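Long-range contact in PAN2-PAN3 deadenylation complex catalytic subunit pan2 (Neurospora crassa, PDB 4CZW), which trims the poly(A) tails of messenger RNA from the 3' end as the metal-dependent exonuclease subunit of the Pan2-Pan3 deadenylation complex: residues 573-583 / 627-635. Sequence-based numbering, arbitrary orientation.
Sequences IFMKPPSQRKI and FHDVLEALY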
# COMPACT_ATOMS: atom_id res chain seq x y z
N ILE A 573 10.39 24.35 -15.52
CA ILE A 573 11.16 24.75 -16.69
C ILE A 573 11.43 26.25 -16.73
O ILE A 573 12.57 26.69 -16.90
CB ILE A 573 10.45 24.33 -17.99
CG1 ILE A 573 10.53 22.82 -18.19
CG2 ILE A 573 11.05 25.04 -19.19
CD1 ILE A 573 9.85 22.32 -19.44
N PHE A 574 10.37 27.05 -16.56
CA PHE A 574 10.50 28.50 -16.65
C PHE A 574 10.80 29.13 -15.29
O PHE A 574 10.12 30.07 -14.87
CB PHE A 574 9.23 29.10 -17.24
CG PHE A 574 9.05 28.81 -18.70
CD1 PHE A 574 9.74 29.53 -19.66
CD2 PHE A 574 8.19 27.80 -19.12
CE1 PHE A 574 9.58 29.25 -21.01
CE2 PHE A 574 8.03 27.52 -20.46
CZ PHE A 574 8.73 28.25 -21.41
N MSE A 575 11.83 28.62 -14.63
CA MSE A 575 12.33 29.23 -13.40
C MSE A 575 13.73 29.79 -13.63
O MSE A 575 14.55 29.17 -14.29
CB MSE A 575 12.38 28.21 -12.26
CG MSE A 575 11.03 27.83 -11.68
SE MSE A 575 11.24 26.76 -10.06
CE MSE A 575 12.52 25.44 -10.72
N LYS A 576 13.98 30.98 -13.09
CA LYS A 576 15.35 31.48 -13.03
C LYS A 576 15.99 30.85 -11.80
O LYS A 576 15.53 31.07 -10.68
CB LYS A 576 15.39 33.00 -12.98
CG LYS A 576 16.57 33.61 -13.72
CD LYS A 576 16.52 35.13 -13.76
CE LYS A 576 17.22 35.75 -12.55
NZ LYS A 576 16.52 35.48 -11.26
N PRO A 577 17.05 30.06 -12.02
CA PRO A 577 17.65 29.10 -11.07
C PRO A 577 17.67 29.49 -9.58
O PRO A 577 17.28 28.66 -8.76
CB PRO A 577 19.07 28.93 -11.61
CG PRO A 577 18.91 29.10 -13.08
CD PRO A 577 17.83 30.13 -13.27
N PRO A 578 18.11 30.72 -9.22
CA PRO A 578 18.23 30.95 -7.78
C PRO A 578 16.90 31.22 -7.07
O PRO A 578 16.73 30.84 -5.91
CB PRO A 578 19.13 32.19 -7.69
CG PRO A 578 19.68 32.40 -9.07
CD PRO A 578 18.64 31.86 -9.99
N SER A 579 15.97 31.88 -7.76
CA SER A 579 14.75 32.40 -7.14
C SER A 579 13.85 31.33 -6.53
O SER A 579 13.24 31.56 -5.48
CB SER A 579 13.95 33.21 -8.16
OG SER A 579 12.78 33.74 -7.58
N GLN A 580 13.75 30.18 -7.20
CA GLN A 580 12.87 29.09 -6.78
C GLN A 580 11.39 29.49 -6.77
O GLN A 580 10.55 28.79 -6.21
CB GLN A 580 13.27 28.55 -5.40
CG GLN A 580 14.62 27.86 -5.36
CD GLN A 580 14.97 27.36 -3.97
OE1 GLN A 580 14.33 27.74 -2.99
NE2 GLN A 580 15.98 26.51 -3.89
N ARG A 581 11.08 30.63 -7.39
CA ARG A 581 9.71 31.08 -7.52
C ARG A 581 9.14 30.66 -8.87
O ARG A 581 9.80 30.81 -9.90
CB ARG A 581 9.62 32.60 -7.36
CG ARG A 581 9.94 33.10 -5.95
CD ARG A 581 9.83 34.62 -5.86
NE ARG A 581 10.12 35.11 -4.52
CZ ARG A 581 10.14 36.40 -4.18
NH1 ARG A 581 9.89 37.33 -5.09
NH2 ARG A 581 10.42 36.75 -2.94
N LYS A 582 7.92 30.13 -8.86
CA LYS A 582 7.31 29.59 -10.07
C LYS A 582 6.32 30.56 -10.69
O LYS A 582 5.53 31.20 -9.99
CB LYS A 582 6.63 28.26 -9.77
CG LYS A 582 7.58 27.20 -9.21
CD LYS A 582 6.84 25.93 -8.84
CE LYS A 582 7.80 24.88 -8.30
NZ LYS A 582 8.82 24.49 -9.31
N ILE A 583 6.36 30.67 -12.02
CA ILE A 583 5.47 31.55 -12.76
C ILE A 583 4.12 30.88 -12.98
O ILE A 583 4.04 29.67 -13.18
CB ILE A 583 6.08 31.95 -14.12
CG1 ILE A 583 7.53 32.41 -13.95
CG2 ILE A 583 5.25 33.03 -14.79
CD1 ILE A 583 7.67 33.70 -13.15
N PHE A 627 16.43 31.26 -25.39
CA PHE A 627 15.77 30.94 -24.13
C PHE A 627 16.29 31.76 -22.96
O PHE A 627 15.52 32.16 -22.08
CB PHE A 627 15.90 29.45 -23.81
CG PHE A 627 15.30 29.07 -22.49
CD1 PHE A 627 13.92 29.07 -22.31
CD2 PHE A 627 16.10 28.71 -21.42
CE1 PHE A 627 13.36 28.73 -21.10
CE2 PHE A 627 15.54 28.36 -20.20
CZ PHE A 627 14.17 28.37 -20.04
N HIS A 628 17.60 32.00 -22.94
CA HIS A 628 18.21 32.78 -21.87
C HIS A 628 17.64 34.20 -21.83
O HIS A 628 17.34 34.73 -20.77
CB HIS A 628 19.73 32.84 -22.03
CG HIS A 628 20.41 33.77 -21.07
ND1 HIS A 628 20.51 33.50 -19.72
CD2 HIS A 628 21.00 34.97 -21.26
CE1 HIS A 628 21.15 34.49 -19.13
NE2 HIS A 628 21.46 35.40 -20.04
N ASP A 629 17.49 34.79 -23.01
CA ASP A 629 16.96 36.14 -23.12
C ASP A 629 15.49 36.19 -22.71
O ASP A 629 15.05 37.14 -22.06
CB ASP A 629 17.12 36.67 -24.55
CG ASP A 629 18.58 36.79 -24.96
OD1 ASP A 629 19.42 37.10 -24.09
OD2 ASP A 629 18.89 36.57 -26.15
N VAL A 630 14.73 35.17 -23.10
CA VAL A 630 13.32 35.09 -22.75
C VAL A 630 13.15 34.91 -21.24
O VAL A 630 12.31 35.57 -20.62
CB VAL A 630 12.63 33.92 -23.48
CG1 VAL A 630 11.22 33.71 -22.95
CG2 VAL A 630 12.61 34.17 -24.98
N LEU A 631 13.95 34.03 -20.66
CA LEU A 631 13.89 33.76 -19.23
C LEU A 631 14.23 35.01 -18.42
O LEU A 631 13.64 35.25 -17.36
CB LEU A 631 14.84 32.61 -18.86
CG LEU A 631 14.70 32.04 -17.45
CD1 LEU A 631 13.27 31.58 -17.20
CD2 LEU A 631 15.67 30.89 -17.25
N GLU A 632 15.18 35.80 -18.92
CA GLU A 632 15.53 37.06 -18.28
C GLU A 632 14.39 38.06 -18.38
O GLU A 632 14.11 38.80 -17.43
CB GLU A 632 16.80 37.65 -18.92
CG GLU A 632 18.08 36.90 -18.59
CD GLU A 632 18.46 37.03 -17.12
OE1 GLU A 632 18.06 38.02 -16.48
OE2 GLU A 632 19.17 36.13 -16.62
N ALA A 633 13.73 38.08 -19.53
CA ALA A 633 12.62 38.99 -19.77
C ALA A 633 11.43 38.67 -18.88
O ALA A 633 10.70 39.57 -18.45
CB ALA A 633 12.21 38.95 -21.24
N LEU A 634 11.23 37.39 -18.60
CA LEU A 634 10.17 36.94 -17.71
C LEU A 634 10.34 37.50 -16.30
O LEU A 634 9.36 37.74 -15.60
CB LEU A 634 10.12 35.41 -17.65
CG LEU A 634 9.22 34.70 -18.67
CD1 LEU A 634 9.50 33.20 -18.67
CD2 LEU A 634 7.76 34.97 -18.36
N TYR A 635 11.59 37.71 -15.90
CA TYR A 635 11.88 38.22 -14.57
C TYR A 635 12.44 39.64 -14.63
O TYR A 635 13.65 39.85 -14.58
CB TYR A 635 12.86 37.29 -13.84
CG TYR A 635 12.30 35.91 -13.55
CD1 TYR A 635 12.39 34.89 -14.48
CD2 TYR A 635 11.69 35.63 -12.33
CE1 TYR A 635 11.88 33.63 -14.22
CE2 TYR A 635 11.18 34.37 -12.06
CZ TYR A 635 11.28 33.38 -13.00
OH TYR A 635 10.77 32.12 -12.74
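Phe574, just past the end of helix 570-573, packs its CE1 against CE1 of Phe627 at 3.8 Å. The Phe574 atom lies in the plane of the Phe627 ring, at its edge, while the two ring planes are inclined at 54°. Leu634 CD1 meets CD1 of Phe574, and the methyls of Leu631 lie against the backbone of Phe574 and Met575 (a selenomethionine). Helix 585-592 extends this core, with Leu592 touching Phe574 and Phe587 touching Leu634.

Tyr635, at the C-terminal end of helix 627-634, carries the contact outward. With CG beside its backbone N (chi1 -65°), its ring enters the loop: Lys576 CB sits over one face, 4.0 Å from the centroid, in a CH-pi contact, and Ile583 CD1 comes within 3.6 Å of CZ. The phenol OH donates to Phe574 O, the carbonyl of the residue at the centre of an inverse gamma turn, across 3.0 Å; it approaches 15° out of the carbonyl plane. Lys576 N returns a weak bond to the same hydroxyl at 3.4 Å. A phenylalanine here would probably leave Phe574 O without this donor and Lys576 N without its weak acceptor.

One aromatic residue thus serves two chemistries, its ring packing on the aliphatic parts of Lys576 and Ile583 while its hydroxyl pairs with loop backbone, tying the last modelled helix of the chain to the exonuclease-domain loop between helices 570-573 and 585-592.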